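Local coordinates for variant surface glycoprotein MITAT 1.1 (Trypanosoma brucei brucei, PDB 5LY9) that forms the dense surface coat of the parasite, whose antigenic variation lets the trypanosome evade the immune response of its host, at residues Q63-T66 with L67-G70; A99-K102 with G103-E107; E137-D141 with D142-A146; K278-V281 with K282-L286; G338-D342 with T343-G347. One frame throughout, in Å; residues are numbered along the deposited sequence.

Interaction 1 (Q63-T66 with L67-G70); sequences QQLT and LLRG. Unlike the reference sequence in segment 63-66: Leu-65 (reference Ser).
Gln-63 to Thr-66 and Leu-67 to Gly-70 are consecutive turns near the start of the long helix 62-114, and they meet through i to i+4 backbone hydrogen bonds. Leu-67 N bonds Gln-63 O at 3.1 Å and Leu-68 N bonds Gln-64 O at 3.0 Å; the N-H groups of Arg-69 and Gly-70 reach the carbonyls of Leu-65 and Thr-66 in the same way. Side chains touch more lightly, with Leu-65 CD2 4.4 Å from Leu-68 CD1. Leu-68 holds its CG beside the backbone N (chi1 -72°), which brings that carbon within 3.4 Å of Gln-64 O. The branch of Leu-67 instead leaves the contact and packs on helices 275-285 and 295-304. Beyond the two turns, Thr-66 OG1 bonds Leu-62 O, Gln-63 OE1 bonds Lys-299 and Gln-64 NE2 bonds the carbonyl of Leu-303. Thr-66 and Arg-69 also pack on Met-355 and Ser-351 of the second subunit. Since the four bonded carbonyls and the threonine hydroxyl are satisfied along the helix itself, the backbone of these turns can probably be buried among several helices without leaving those carbonyls unpaired, and the leucines make the apolar contacts.

Interaction 2 (A99-K102 with G103-E107); sequences AYLK and GSIDE
Lys-102 runs nearly extended from CB to CE and bends only at its last torsion (chi4 54°), while Asp-106, one turn later, holds CG beside its own backbone N (chi1 -72°). The two conformations converge on a salt bridge in which Lys-102 NZ lies 2.8 Å from Asp-106 OD2, on the syn lone pair of that oxygen. The lysine chain also lies against the carboxylate, with Lys-102 CG 3.6 Å from Asp-106 OD2. Each end of the bridge has further partners: NZ bonds Thr-18 OG1 and Ser-148 O, Asp-106 OD1 bonds Thr-18 OG1, and Asp-106 OD2 accepts the hydroxyl of Tyr-100 of the second subunit. Several bonds thus grip a buried ion pair and probably keep both groups charged. On another side of the helix Leu-101 and Ile-105 cross obliquely, Leu-101 CG standing 3.9 Å from Ile-105 CD1, where Trp-246 touches both. Underneath, Ile-105 N bonds Leu-101 O at 3.0 Å and Asp-106 N bonds Lys-102 O at 2.8 Å. Gly-103 O takes the hydroxyl of Ser-104 of the second subunit, and the reciprocal bond forms as well. The i to i+4 lysine-aspartate bridge is a common helix motif; here its carboxylate, with the reciprocal Gly-103 and Ser-104 bonds, also joins helix 62-114 to the second subunit, in the dimer of the surface glycoprotein's N-terminal domain.

Interaction 3 (E137-D141 with D142-A146); sequences ETKLD and DQECA
Backbone hydrogen bonds define the contact between Glu-137 to Asp-141 and Asp-142 to Ala-146 as a tight antiparallel beta hairpin. Leu-140 and Gln-143 are its hydrogen-bonded pair: Leu-140 N meets Gln-143 O at 2.8 Å, and Gln-143 N meets Leu-140 O at 2.9 Å. Asp-141 and Asp-142 are the corners of the type II' turn between them, Asp-141 taking a positive phi (43°). Lys-139 and Glu-144 form the next, non-hydrogen-bonded pair, and beyond it Cys-145 N bonds Thr-138 O at 2.8 Å. Among side chains, the polar link is Thr-138 OG1 giving its proton to Glu-144 OE1 at 2.6 Å. It arrives on the syn side but 22° out of the carboxylate plane, and the glutamate reaches it by folding back at chi2 (67°). Gln-143 NE2 bonds the neighbouring carbonyl oxygen, Glu-144 O, at 2.7 Å, with that oxygen close to the plane of the glutamine amide. Apolar contact is modest: Leu-140 CD1 is 4.0 Å from Cys-145 SG, and Thr-138 CG2 is 4.0 Å from Ala-146 CB. Outside partners tie the hairpin to helix 8-21, through the Cys-145 to Cys-15 disulfide and the Asp-142 to Lys-12 salt bridge, while Asp-141 OD1 bonds Thr-134 N. Covalent, ionic and hydrogen bonds thus fix a short hairpin whose own apolar contacts are few.

Interaction 4 (K278-V281 with K282-L286); sequences KALV and KTLLL
Helix 275-285 widens into a pi-type turn where Val-281 meets Leu-285 and Leu-286, so an i+5 bond joins the ordinary i+4 bond on one acceptor. The two bonds just before it are ordinary i to i+4 bonds: Thr-283 N to Ala-279 O at 2.9 Å and Leu-284 N to Leu-280 O at 2.8 Å. Val-281 O then takes two donors, Leu-285 N at 2.9 Å and Leu-286 N at 3.1 Å. The Leu-286 N-H comes in nearly along the C=O axis, whereas Leu-285 N sits above the carbonyl plane, 37° out of it. Neither of these two bonds is straight at the hydrogen, as expected when two donors share one oxygen.

Of the side chains, Leu-280 and Leu-284 lie alongside each other and point the same way, because both hold CG beside the backbone N (chi1 -74° in Leu-280 and -68° in Leu-284). Their branches meet at Leu-280 CD2 and Leu-284 CD1, 3.9 Å apart. Beyond the widened turn the side chain of Leu-286 slants across that of Val-281: its CG is 4.2 Å from Val-281 CG1 and 3.6 Å from Val-281 O. Leu-280 continues onto Leu-67 and Arg-74 of helix 62-114, Val-281 onto Leu-300, and Leu-285 onto Leu-303. Leu-284 and Leu-285 face Asn-352 and Met-355 of the second subunit. Sharing the Val-281 carbonyl therefore keeps the N-H groups of both Leu-285 and Leu-286 bonded as the helix loses its regular pitch, while the leucines supply apolar contact within the subunit and across the dimer.

Interaction 5 (G338-D342 with T343-G347); sequences GKIHD and TVELG
The carboxylate of Asp-342 meets the first turn of Thr-343 to Gly-347 through OD2, which accepts from Glu-345 N at 2.9 Å on its anti lone pair, the one away from OD1. Val-344 CB presses against the same oxygen at 3.3 Å. A second flat group, the imidazole of His-341, has a water on one face, 3.6 Å above the ring plane and displaced from the ring centre toward its margin. That water accepts from Asp-342 N at 3.0 Å and donates to Glu-345 OE1, so the carboxylate of Glu-345 is joined to the backbone of the aspartate by a single bridging molecule. Asp-342 is the N-cap of helix 343-367, and the turn of its CG away from the backbone N (chi1 -178°) carries OD2 back to the N-H of Glu-345, the capping bond. In a capping box the third helical residue would bond the N-cap N-H directly; here the water stands between. The two acids are close, with Asp-342 OD2 4.4 Å from Glu-345 OE2, but the start of the helix and the salt bridge of Glu-345 with Arg-331 probably offset their repulsion. Leu-346 N closes the turn on Asp-342 O at 2.9 Å. Below the cap, Ile-340 CG2 and Leu-346 CD2 are packed tightly at 3.5 Å, a hydrophobic contact between the residue two before the cap and the fourth of the helix. Leu-346 continues onto Ala-44, Tyr-47 and Ile-51 of helix 24-55. Thr-343 and Val-344 pack on Asn-77 and Gly-78 of the second subunit, while sugars of the attached glycan touch Gly-338 and Lys-339.

In the fold
The five contacts follow one another along the chain without overlap. Interactions 1 and 2 both lie on helix 62-114, yet their centres are about 51 Å apart on opposite sides of the chain's centre, a measure of how elongated the domain is. Interaction 3 belongs to the end marked by interaction 2, with centres about 16 Å apart and Ala-146 O near Lys-102 NZ. At the other end, interaction 4 packs directly on interaction 1, Leu-280 and Val-281 meeting Leu-67, and interaction 5 has its centre about 19 Å from that of interaction 1. All except the hairpin of interaction 3 touch the second subunit, so dimer contacts are made at both ends of the long helix.

Interaction 1 (Q63-T66 with L67-G70)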
loop_
_atom_site.group_PDB
_atom_site.type_symbol
_atom_site.label_atom_id
_atom_site.label_comp_id
_atom_site.label_asym_id
_atom_site.label_seq_id
_atom_site.Cartn_x
_atom_site.Cartn_y
_atom_site.Cartn_z
ATOM N N GLN A 63 25.632 22.281 -23.035
ATOM C CA GLN A 63 26.116 21.149 -22.327
ATOM C C GLN A 63 25.655 21.124 -20.859
ATOM O O GLN A 63 25.296 20.066 -20.367
ATOM C CB GLN A 63 27.632 21.004 -22.370
ATOM C CG GLN A 63 28.161 20.726 -23.783
ATOM C CD GLN A 63 29.704 20.583 -23.807
ATOM O OE1 GLN A 63 30.310 20.063 -22.908
ATOM N NE2 GLN A 63 30.315 21.006 -24.868
ATOM N N GLN A 64 25.677 22.265 -20.183
ATOM C CA GLN A 64 25.186 22.351 -18.781
ATOM C C GLN A 64 23.718 21.921 -18.706
ATOM O O GLN A 64 23.308 21.122 -17.861
ATOM C CB GLN A 64 25.277 23.796 -18.296
ATOM C CG GLN A 64 26.701 24.300 -18.197
ATOM C CD GLN A 64 27.306 24.900 -19.457
ATOM O OE1 GLN A 64 26.836 24.724 -20.575
ATOM N NE2 GLN A 64 28.442 25.568 -19.278
ATOM N N LEU A 65 22.931 22.388 -19.644
ATOM C CA LEU A 65 21.467 22.135 -19.590
ATOM C C LEU A 65 21.116 20.686 -20.029
ATOM O O LEU A 65 20.228 20.055 -19.470
ATOM C CB LEU A 65 20.746 23.162 -20.454
ATOM C CG LEU A 65 20.836 24.581 -19.841
ATOM C CD1 LEU A 65 20.137 25.565 -20.722
ATOM C CD2 LEU A 65 20.159 24.618 -18.491
ATOM N N THR A 66 21.845 20.169 -21.002
ATOM C CA THR A 66 21.707 18.764 -21.414
ATOM C C THR A 66 21.964 17.849 -20.216
ATOM O O THR A 66 21.211 16.928 -19.961
ATOM C CB THR A 66 22.614 18.416 -22.553
ATOM O OG1 THR A 66 22.231 19.155 -23.728
ATOM C CG2 THR A 66 22.583 16.962 -22.893
ATOM N N LEU A 67 23.053 18.107 -19.527
ATOM C CA LEU A 67 23.433 17.370 -18.341
ATOM C C LEU A 67 22.375 17.418 -17.299
ATOM O O LEU A 67 21.978 16.368 -16.713
ATOM C CB LEU A 67 24.727 17.907 -17.818
ATOM C CG LEU A 67 25.196 17.210 -16.567
ATOM C CD1 LEU A 67 25.475 15.698 -16.791
ATOM C CD2 LEU A 67 26.367 17.896 -15.999
ATOM N N LEU A 68 21.817 18.610 -17.013
ATOM C CA LEU A 68 20.829 18.720 -15.979
ATOM C C LEU A 68 19.524 18.012 -16.375
ATOM O O LEU A 68 18.908 17.361 -15.550
ATOM C CB LEU A 68 20.562 20.204 -15.645
ATOM C CG LEU A 68 21.702 20.844 -14.895
ATOM C CD1 LEU A 68 21.558 22.397 -14.904
ATOM C CD2 LEU A 68 21.824 20.344 -13.505
ATOM N N ARG A 69 19.136 18.120 -17.643
ATOM C CA ARG A 69 17.924 17.446 -18.175
ATOM C C ARG A 69 18.094 15.956 -18.017
ATOM O O ARG A 69 17.186 15.275 -17.579
ATOM C CB ARG A 69 17.776 17.843 -19.623
ATOM C CG ARG A 69 16.617 17.168 -20.374
ATOM C CD ARG A 69 17.068 16.144 -21.387
ATOM N NE ARG A 69 15.891 15.716 -22.130
ATOM C CZ ARG A 69 15.372 16.354 -23.179
ATOM N NH1 ARG A 69 15.953 17.402 -23.758
ATOM N NH2 ARG A 69 14.235 15.932 -23.658
ATOM N N GLY A 70 19.271 15.475 -18.405
ATOM C CA GLY A 70 19.590 14.030 -18.266
ATOM C C GLY A 70 19.571 13.573 -16.846
ATOM O O GLY A 70 19.076 12.454 -16.557
#

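Interaction 2 (A99-K102 with G103-E107)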
loop_
_atom_site.group_PDB
_atom_site.type_symbol
_atom_site.label_atom_id
_atom_site.label_comp_id
_atom_site.label_asym_id
_atom_site.label_seq_id
_atom_site.Cartn_x
_atom_site.Cartn_y
_atom_site.Cartn_z
ATOM N N ALA A 99 -2.169 -3.295 10.720
ATOM C CA ALA A 99 -3.561 -3.608 10.749
ATOM C C ALA A 99 -3.804 -5.021 11.264
ATOM O O ALA A 99 -4.713 -5.262 12.042
ATOM C CB ALA A 99 -4.154 -3.409 9.379
ATOM N N TYR A 100 -2.935 -5.974 10.889
ATOM C CA TYR A 100 -3.117 -7.358 11.347
ATOM C C TYR A 100 -2.947 -7.483 12.856
ATOM O O TYR A 100 -3.775 -8.091 13.556
ATOM C CB TYR A 100 -2.090 -8.246 10.618
ATOM C CG TYR A 100 -2.192 -9.723 10.932
ATOM C CD1 TYR A 100 -3.411 -10.445 10.814
ATOM C CD2 TYR A 100 -1.083 -10.413 11.381
ATOM C CE1 TYR A 100 -3.471 -11.777 11.071
ATOM C CE2 TYR A 100 -1.133 -11.788 11.644
ATOM C CZ TYR A 100 -2.340 -12.470 11.513
ATOM O OH TYR A 100 -2.400 -13.807 11.810
ATOM N N LEU A 101 -1.858 -6.913 13.371
ATOM C CA LEU A 101 -1.608 -6.868 14.814
ATOM C C LEU A 101 -2.740 -6.136 15.551
ATOM O O LEU A 101 -3.262 -6.664 16.580
ATOM C CB LEU A 101 -0.229 -6.264 15.096
ATOM C CG LEU A 101 0.047 -6.096 16.570
ATOM C CD1 LEU A 101 0.083 -7.427 17.241
ATOM C CD2 LEU A 101 1.388 -5.354 16.740
ATOM N N LYS A 102 -3.206 -5.006 15.008
ATOM C CA LYS A 102 -4.307 -4.263 15.607
ATOM C C LYS A 102 -5.568 -5.083 15.670
ATOM O O LYS A 102 -6.330 -5.054 16.685
ATOM C CB LYS A 102 -4.535 -2.999 14.831
ATOM C CG LYS A 102 -5.640 -2.181 15.392
ATOM C CD LYS A 102 -5.673 -0.804 14.830
ATOM C CE LYS A 102 -7.019 -0.111 14.874
ATOM N NZ LYS A 102 -7.652 -0.058 16.244
ATOM N N GLY A 103 -5.805 -5.903 14.626
ATOM C CA GLY A 103 -7.031 -6.741 14.632
ATOM C C GLY A 103 -7.023 -7.742 15.732
ATOM O O GLY A 103 -8.060 -8.012 16.369
ATOM N N SER A 104 -5.869 -8.332 16.037
ATOM C CA SER A 104 -5.814 -9.265 17.114
ATOM C C SER A 104 -5.914 -8.596 18.486
ATOM O O SER A 104 -6.649 -9.095 19.375
ATOM C CB SER A 104 -4.498 -10.084 17.128
ATOM O OG SER A 104 -4.370 -10.806 15.831
ATOM N N ILE A 105 -5.197 -7.472 18.675
ATOM C CA ILE A 105 -5.335 -6.711 19.906
ATOM C C ILE A 105 -6.795 -6.324 20.137
ATOM O O ILE A 105 -7.319 -6.513 21.226
ATOM C CB ILE A 105 -4.452 -5.469 19.886
ATOM C CG1 ILE A 105 -2.974 -5.942 19.868
ATOM C CG2 ILE A 105 -4.766 -4.569 21.070
ATOM C CD1 ILE A 105 -2.051 -4.768 19.589
ATOM N N ASP A 106 -7.446 -5.787 19.129
ATOM C CA ASP A 106 -8.808 -5.287 19.330
ATOM C C ASP A 106 -9.761 -6.450 19.690
ATOM O O ASP A 106 -10.683 -6.327 20.511
ATOM C CB ASP A 106 -9.291 -4.513 18.088
ATOM C CG ASP A 106 -8.618 -3.159 17.912
ATOM O OD1 ASP A 106 -7.803 -2.767 18.798
ATOM O OD2 ASP A 106 -8.947 -2.490 16.882
ATOM N N GLU A 107 -9.571 -7.579 19.020
ATOM C CA GLU A 107 -10.461 -8.741 19.256
ATOM C C GLU A 107 -10.272 -9.223 20.701
ATOM O O GLU A 107 -11.257 -9.525 21.422
ATOM C CB GLU A 107 -10.214 -9.820 18.225
ATOM C CG GLU A 107 -11.031 -11.105 18.369
ATOM C CD GLU A 107 -12.518 -10.935 18.080
ATOM O OE1 GLU A 107 -12.848 -9.985 17.280
ATOM O OE2 GLU A 107 -13.298 -11.839 18.581
#

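Interaction 3 (E137-D141 with D142-A146)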
loop_
_atom_site.group_PDB
_atom_site.type_symbol
_atom_site.label_atom_id
_atom_site.label_comp_id
_atom_site.label_asym_id
_atom_site.label_seq_id
_atom_site.Cartn_x
_atom_site.Cartn_y
_atom_site.Cartn_z
ATOM N N GLU A 137 -18.090 5.814 25.327
ATOM C CA GLU A 137 -17.816 5.995 23.890
ATOM C C GLU A 137 -16.537 5.280 23.538
ATOM O O GLU A 137 -16.410 4.069 23.758
ATOM C CB GLU A 137 -17.724 7.474 23.541
ATOM C CG GLU A 137 -18.728 8.334 24.219
ATOM C CD GLU A 137 -20.069 8.038 23.760
ATOM O OE1 GLU A 137 -20.183 7.888 22.517
ATOM O OE2 GLU A 137 -20.991 7.979 24.633
ATOM N N THR A 138 -15.519 6.005 23.075
ATOM C CA THR A 138 -14.290 5.354 22.603
ATOM C C THR A 138 -13.238 5.180 23.694
ATOM O O THR A 138 -12.214 4.605 23.442
ATOM C CB THR A 138 -13.666 6.190 21.503
ATOM O OG1 THR A 138 -13.447 7.522 21.980
ATOM C CG2 THR A 138 -14.548 6.143 20.287
ATOM N N LYS A 139 -13.523 5.629 24.891
ATOM C CA LYS A 139 -12.602 5.638 26.022
ATOM C C LYS A 139 -12.875 4.470 26.988
ATOM O O LYS A 139 -14.041 4.116 27.227
ATOM C CB LYS A 139 -12.798 6.902 26.836
ATOM C CG LYS A 139 -12.511 8.191 26.104
ATOM C CD LYS A 139 -12.946 9.401 26.903
ATOM C CE LYS A 139 -14.411 9.573 27.278
ATOM N NZ LYS A 139 -15.129 9.938 26.097
ATOM N N LEU A 140 -11.812 3.924 27.558
ATOM C CA LEU A 140 -11.911 3.029 28.680
ATOM C C LEU A 140 -11.224 3.744 29.797
ATOM O O LEU A 140 -10.060 4.034 29.742
ATOM C CB LEU A 140 -11.178 1.689 28.423
ATOM C CG LEU A 140 -11.950 0.602 27.784
ATOM C CD1 LEU A 140 -10.983 -0.595 27.543
ATOM C CD2 LEU A 140 -13.166 0.191 28.596
ATOM N N ASP A 141 -12.004 4.025 30.835
ATOM C CA ASP A 141 -11.667 5.062 31.801
ATOM C C ASP A 141 -11.152 6.323 31.128
ATOM O O ASP A 141 -11.855 6.997 30.360
ATOM C CB ASP A 141 -10.698 4.483 32.795
ATOM C CG ASP A 141 -11.354 3.435 33.743
ATOM O OD1 ASP A 141 -12.607 3.415 34.108
ATOM O OD2 ASP A 141 -10.520 2.637 34.131
ATOM N N ASP A 142 -9.953 6.694 31.404
ATOM C CA ASP A 142 -9.533 7.935 30.781
ATOM C C ASP A 142 -8.708 7.702 29.522
ATOM O O ASP A 142 -8.127 8.635 29.052
ATOM C CB ASP A 142 -8.766 8.771 31.790
ATOM C CG ASP A 142 -7.578 8.068 32.382
ATOM O OD1 ASP A 142 -7.528 6.808 32.378
ATOM O OD2 ASP A 142 -6.676 8.805 32.925
ATOM N N GLN A 143 -8.611 6.469 29.019
ATOM C CA GLN A 143 -7.695 6.140 27.931
ATOM C C GLN A 143 -8.494 5.895 26.642
ATOM O O GLN A 143 -9.389 5.044 26.635
ATOM C CB GLN A 143 -6.919 4.887 28.312
ATOM C CG GLN A 143 -5.970 4.314 27.271
ATOM C CD GLN A 143 -5.039 5.296 26.625
ATOM O OE1 GLN A 143 -4.278 5.932 27.372
ATOM N NE2 GLN A 143 -5.043 5.429 25.217
ATOM N N GLU A 144 -8.148 6.600 25.572
ATOM C CA GLU A 144 -8.732 6.279 24.287
ATOM C C GLU A 144 -8.431 4.804 23.970
ATOM O O GLU A 144 -7.283 4.322 24.089
ATOM C CB GLU A 144 -8.172 7.175 23.226
ATOM C CG GLU A 144 -8.738 7.003 21.884
ATOM C CD GLU A 144 -10.186 7.372 21.661
ATOM O OE1 GLU A 144 -10.894 7.863 22.556
ATOM O OE2 GLU A 144 -10.617 7.193 20.468
ATOM N N CYS A 145 -9.480 4.097 23.598
ATOM C CA CYS A 145 -9.396 2.681 23.259
ATOM C C CYS A 145 -10.525 2.284 22.301
ATOM O O CYS A 145 -11.459 1.544 22.689
ATOM C CB CYS A 145 -9.432 1.879 24.545
ATOM S SG CYS A 145 -8.678 0.243 24.379
ATOM N N ALA A 146 -10.430 2.781 21.076
ATOM C CA ALA A 146 -11.476 2.571 20.095
ATOM C C ALA A 146 -11.045 1.254 19.450
ATOM O O ALA A 146 -9.994 1.176 18.730
ATOM C CB ALA A 146 -11.577 3.679 19.071
#

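Interaction 4 (K278-V281 with K282-L286)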
loop_
_atom_site.group_PDB
_atom_site.type_symbol
_atom_site.label_atom_id
_atom_site.label_comp_id
_atom_site.label_asym_id
_atom_site.label_seq_id
_atom_site.Cartn_x
_atom_site.Cartn_y
_atom_site.Cartn_z
ATOM N N LYS A 278 27.578 12.678 -12.047
ATOM C CA LYS A 278 28.915 12.350 -12.477
ATOM C C LYS A 278 28.853 11.329 -13.609
ATOM O O LYS A 278 29.598 11.444 -14.602
ATOM C CB LYS A 278 29.711 11.772 -11.259
ATOM C CG LYS A 278 31.142 11.433 -11.588
ATOM C CD LYS A 278 31.765 10.620 -10.478
ATOM C CE LYS A 278 33.252 10.648 -10.698
ATOM N NZ LYS A 278 33.884 9.624 -9.794
ATOM N N ALA A 279 27.971 10.321 -13.448
ATOM C CA ALA A 279 27.861 9.237 -14.496
ATOM C C ALA A 279 27.385 9.804 -15.804
ATOM O O ALA A 279 27.851 9.394 -16.887
ATOM C CB ALA A 279 26.941 8.150 -14.053
ATOM N N LEU A 280 26.479 10.785 -15.734
ATOM C CA LEU A 280 25.985 11.395 -16.997
ATOM C C LEU A 280 27.036 12.274 -17.705
ATOM O O LEU A 280 26.910 12.496 -18.894
ATOM C CB LEU A 280 24.722 12.201 -16.781
ATOM C CG LEU A 280 23.483 11.359 -16.558
ATOM C CD1 LEU A 280 22.418 12.173 -15.903
ATOM C CD2 LEU A 280 23.073 10.798 -17.890
ATOM N N VAL A 281 28.038 12.789 -16.976
ATOM C CA VAL A 281 29.064 13.557 -17.577
ATOM C C VAL A 281 29.787 12.641 -18.564
ATOM O O VAL A 281 30.056 13.002 -19.710
ATOM C CB VAL A 281 29.999 14.215 -16.540
ATOM C CG1 VAL A 281 31.221 14.850 -17.230
ATOM C CG2 VAL A 281 29.224 15.291 -15.734
ATOM N N LYS A 282 30.064 11.453 -18.103
ATOM C CA LYS A 282 30.744 10.444 -18.890
ATOM C C LYS A 282 29.825 9.925 -20.009
ATOM O O LYS A 282 30.215 9.963 -21.171
ATOM C CB LYS A 282 31.171 9.307 -18.016
ATOM C CG LYS A 282 31.920 8.275 -18.865
ATOM C CD LYS A 282 32.525 7.211 -18.007
ATOM C CE LYS A 282 33.219 6.170 -18.898
ATOM N NZ LYS A 282 33.407 4.963 -18.067
ATOM N N THR A 283 28.595 9.638 -19.692
ATOM C CA THR A 283 27.597 9.189 -20.677
ATOM C C THR A 283 27.332 10.163 -21.809
ATOM O O THR A 283 27.279 9.729 -22.964
ATOM C CB THR A 283 26.287 8.870 -19.976
ATOM O OG1 THR A 283 26.560 7.797 -19.069
ATOM C CG2 THR A 283 25.124 8.407 -20.966
ATOM N N LEU A 284 27.101 11.445 -21.499
ATOM C CA LEU A 284 26.609 12.426 -22.478
ATOM C C LEU A 284 27.640 13.375 -23.000
ATOM O O LEU A 284 27.507 13.860 -24.098
ATOM C CB LEU A 284 25.472 13.247 -21.835
ATOM C CG LEU A 284 24.173 12.480 -21.553
ATOM C CD1 LEU A 284 23.186 13.376 -20.796
ATOM C CD2 LEU A 284 23.615 11.882 -22.859
ATOM N N LEU A 285 28.700 13.652 -22.243
ATOM C CA LEU A 285 29.562 14.781 -22.587
ATOM C C LEU A 285 31.012 14.431 -22.908
ATOM O O LEU A 285 31.644 15.140 -23.651
ATOM C CB LEU A 285 29.433 15.858 -21.494
ATOM C CG LEU A 285 28.093 16.437 -21.119
ATOM C CD1 LEU A 285 28.190 17.602 -20.078
ATOM C CD2 LEU A 285 27.373 17.013 -22.304
ATOM N N LEU A 286 31.572 13.386 -22.331
ATOM C CA LEU A 286 32.954 13.041 -22.572
ATOM C C LEU A 286 33.130 12.288 -23.893
ATOM O O LEU A 286 32.292 11.496 -24.256
ATOM C CB LEU A 286 33.496 12.214 -21.460
ATOM C CG LEU A 286 33.632 12.961 -20.088
ATOM C CD1 LEU A 286 34.235 12.044 -19.029
ATOM C CD2 LEU A 286 34.349 14.265 -20.072
#

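Interaction 5 (G338-D342 with T343-G347)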
loop_
_atom_site.group_PDB
_atom_site.type_symbol
_atom_site.label_atom_id
_atom_site.label_comp_id
_atom_site.label_asym_id
_atom_site.label_seq_id
_atom_site.Cartn_x
_atom_site.Cartn_y
_atom_site.Cartn_z
ATOM N N GLY A 338 9.214 28.701 -14.121
ATOM C CA GLY A 338 9.230 28.610 -12.673
ATOM C C GLY A 338 7.822 28.682 -12.029
ATOM O O GLY A 338 7.687 28.257 -10.905
ATOM N N LYS A 339 6.800 29.163 -12.720
ATOM C CA LYS A 339 5.443 29.121 -12.126
ATOM C C LYS A 339 4.582 28.007 -12.643
ATOM O O LYS A 339 3.387 27.972 -12.313
ATOM C CB LYS A 339 4.754 30.437 -12.387
ATOM C CG LYS A 339 5.330 31.527 -11.478
ATOM C CD LYS A 339 4.852 32.886 -11.927
ATOM C CE LYS A 339 4.841 33.926 -10.799
ATOM N NZ LYS A 339 4.514 35.247 -11.401
ATOM N N ILE A 340 5.120 27.110 -13.478
ATOM C CA ILE A 340 4.265 26.075 -14.094
ATOM C C ILE A 340 4.780 24.772 -13.489
ATOM O O ILE A 340 5.938 24.440 -13.682
ATOM C CB ILE A 340 4.469 26.022 -15.641
ATOM C CG1 ILE A 340 4.126 27.377 -16.268
ATOM C CG2 ILE A 340 3.639 24.912 -16.240
ATOM C CD1 ILE A 340 4.525 27.590 -17.718
ATOM N N HIS A 341 3.973 24.127 -12.698
ATOM C CA HIS A 341 4.412 22.910 -11.959
ATOM C C HIS A 341 3.680 21.614 -12.395
ATOM O O HIS A 341 4.180 20.516 -12.118
ATOM C CB HIS A 341 4.212 23.143 -10.459
ATOM C CG HIS A 341 2.780 23.248 -10.055
ATOM N ND1 HIS A 341 1.979 22.142 -9.815
ATOM C CD2 HIS A 341 1.979 24.333 -9.908
ATOM C CE1 HIS A 341 0.743 22.547 -9.568
ATOM N NE2 HIS A 341 0.726 23.876 -9.578
ATOM N N ASP A 342 2.547 21.751 -13.076
ATOM C CA ASP A 342 1.717 20.611 -13.391
ATOM C C ASP A 342 2.365 19.799 -14.481
ATOM O O ASP A 342 2.633 20.333 -15.571
ATOM C CB ASP A 342 0.343 21.066 -13.794
ATOM C CG ASP A 342 -0.574 19.922 -14.079
ATOM O OD1 ASP A 342 -1.080 19.274 -13.115
ATOM O OD2 ASP A 342 -0.733 19.590 -15.256
ATOM N N THR A 343 2.555 18.501 -14.234
ATOM C CA THR A 343 3.223 17.675 -15.213
ATOM C C THR A 343 2.482 17.516 -16.511
ATOM O O THR A 343 3.095 17.398 -17.539
ATOM C CB THR A 343 3.602 16.266 -14.709
ATOM O OG1 THR A 343 2.438 15.618 -14.276
ATOM C CG2 THR A 343 4.564 16.370 -13.529
ATOM N N VAL A 344 1.172 17.465 -16.473
ATOM C CA VAL A 344 0.408 17.349 -17.709
ATOM C C VAL A 344 0.584 18.609 -18.540
ATOM O O VAL A 344 0.875 18.566 -19.757
ATOM C CB VAL A 344 -1.114 17.104 -17.407
ATOM C CG1 VAL A 344 -1.918 17.209 -18.679
ATOM C CG2 VAL A 344 -1.240 15.753 -16.804
ATOM N N GLU A 345 0.436 19.755 -17.900
ATOM C CA GLU A 345 0.726 21.013 -18.607
ATOM C C GLU A 345 2.095 21.090 -19.210
ATOM O O GLU A 345 2.240 21.543 -20.343
ATOM C CB GLU A 345 0.598 22.230 -17.691
ATOM C CG GLU A 345 -0.843 22.468 -17.279
ATOM C CD GLU A 345 -1.033 23.682 -16.359
ATOM O OE1 GLU A 345 -0.117 24.555 -16.277
ATOM O OE2 GLU A 345 -2.133 23.711 -15.653
ATOM N N LEU A 346 3.096 20.670 -18.447
ATOM C CA LEU A 346 4.479 20.755 -18.932
ATOM C C LEU A 346 4.710 19.827 -20.098
ATOM O O LEU A 346 5.363 20.171 -21.049
ATOM C CB LEU A 346 5.459 20.453 -17.812
ATOM C CG LEU A 346 5.501 21.618 -16.827
ATOM C CD1 LEU A 346 6.156 21.128 -15.551
ATOM C CD2 LEU A 346 6.263 22.877 -17.346
ATOM N N GLY A 347 4.149 18.612 -20.014
ATOM C CA GLY A 347 4.136 17.680 -21.142
ATOM C C GLY A 347 3.547 18.265 -22.431
ATOM O O GLY A 347 4.109 18.074 -23.520
HETATM O O HOH W 1 1.170 24.394 -13.442
#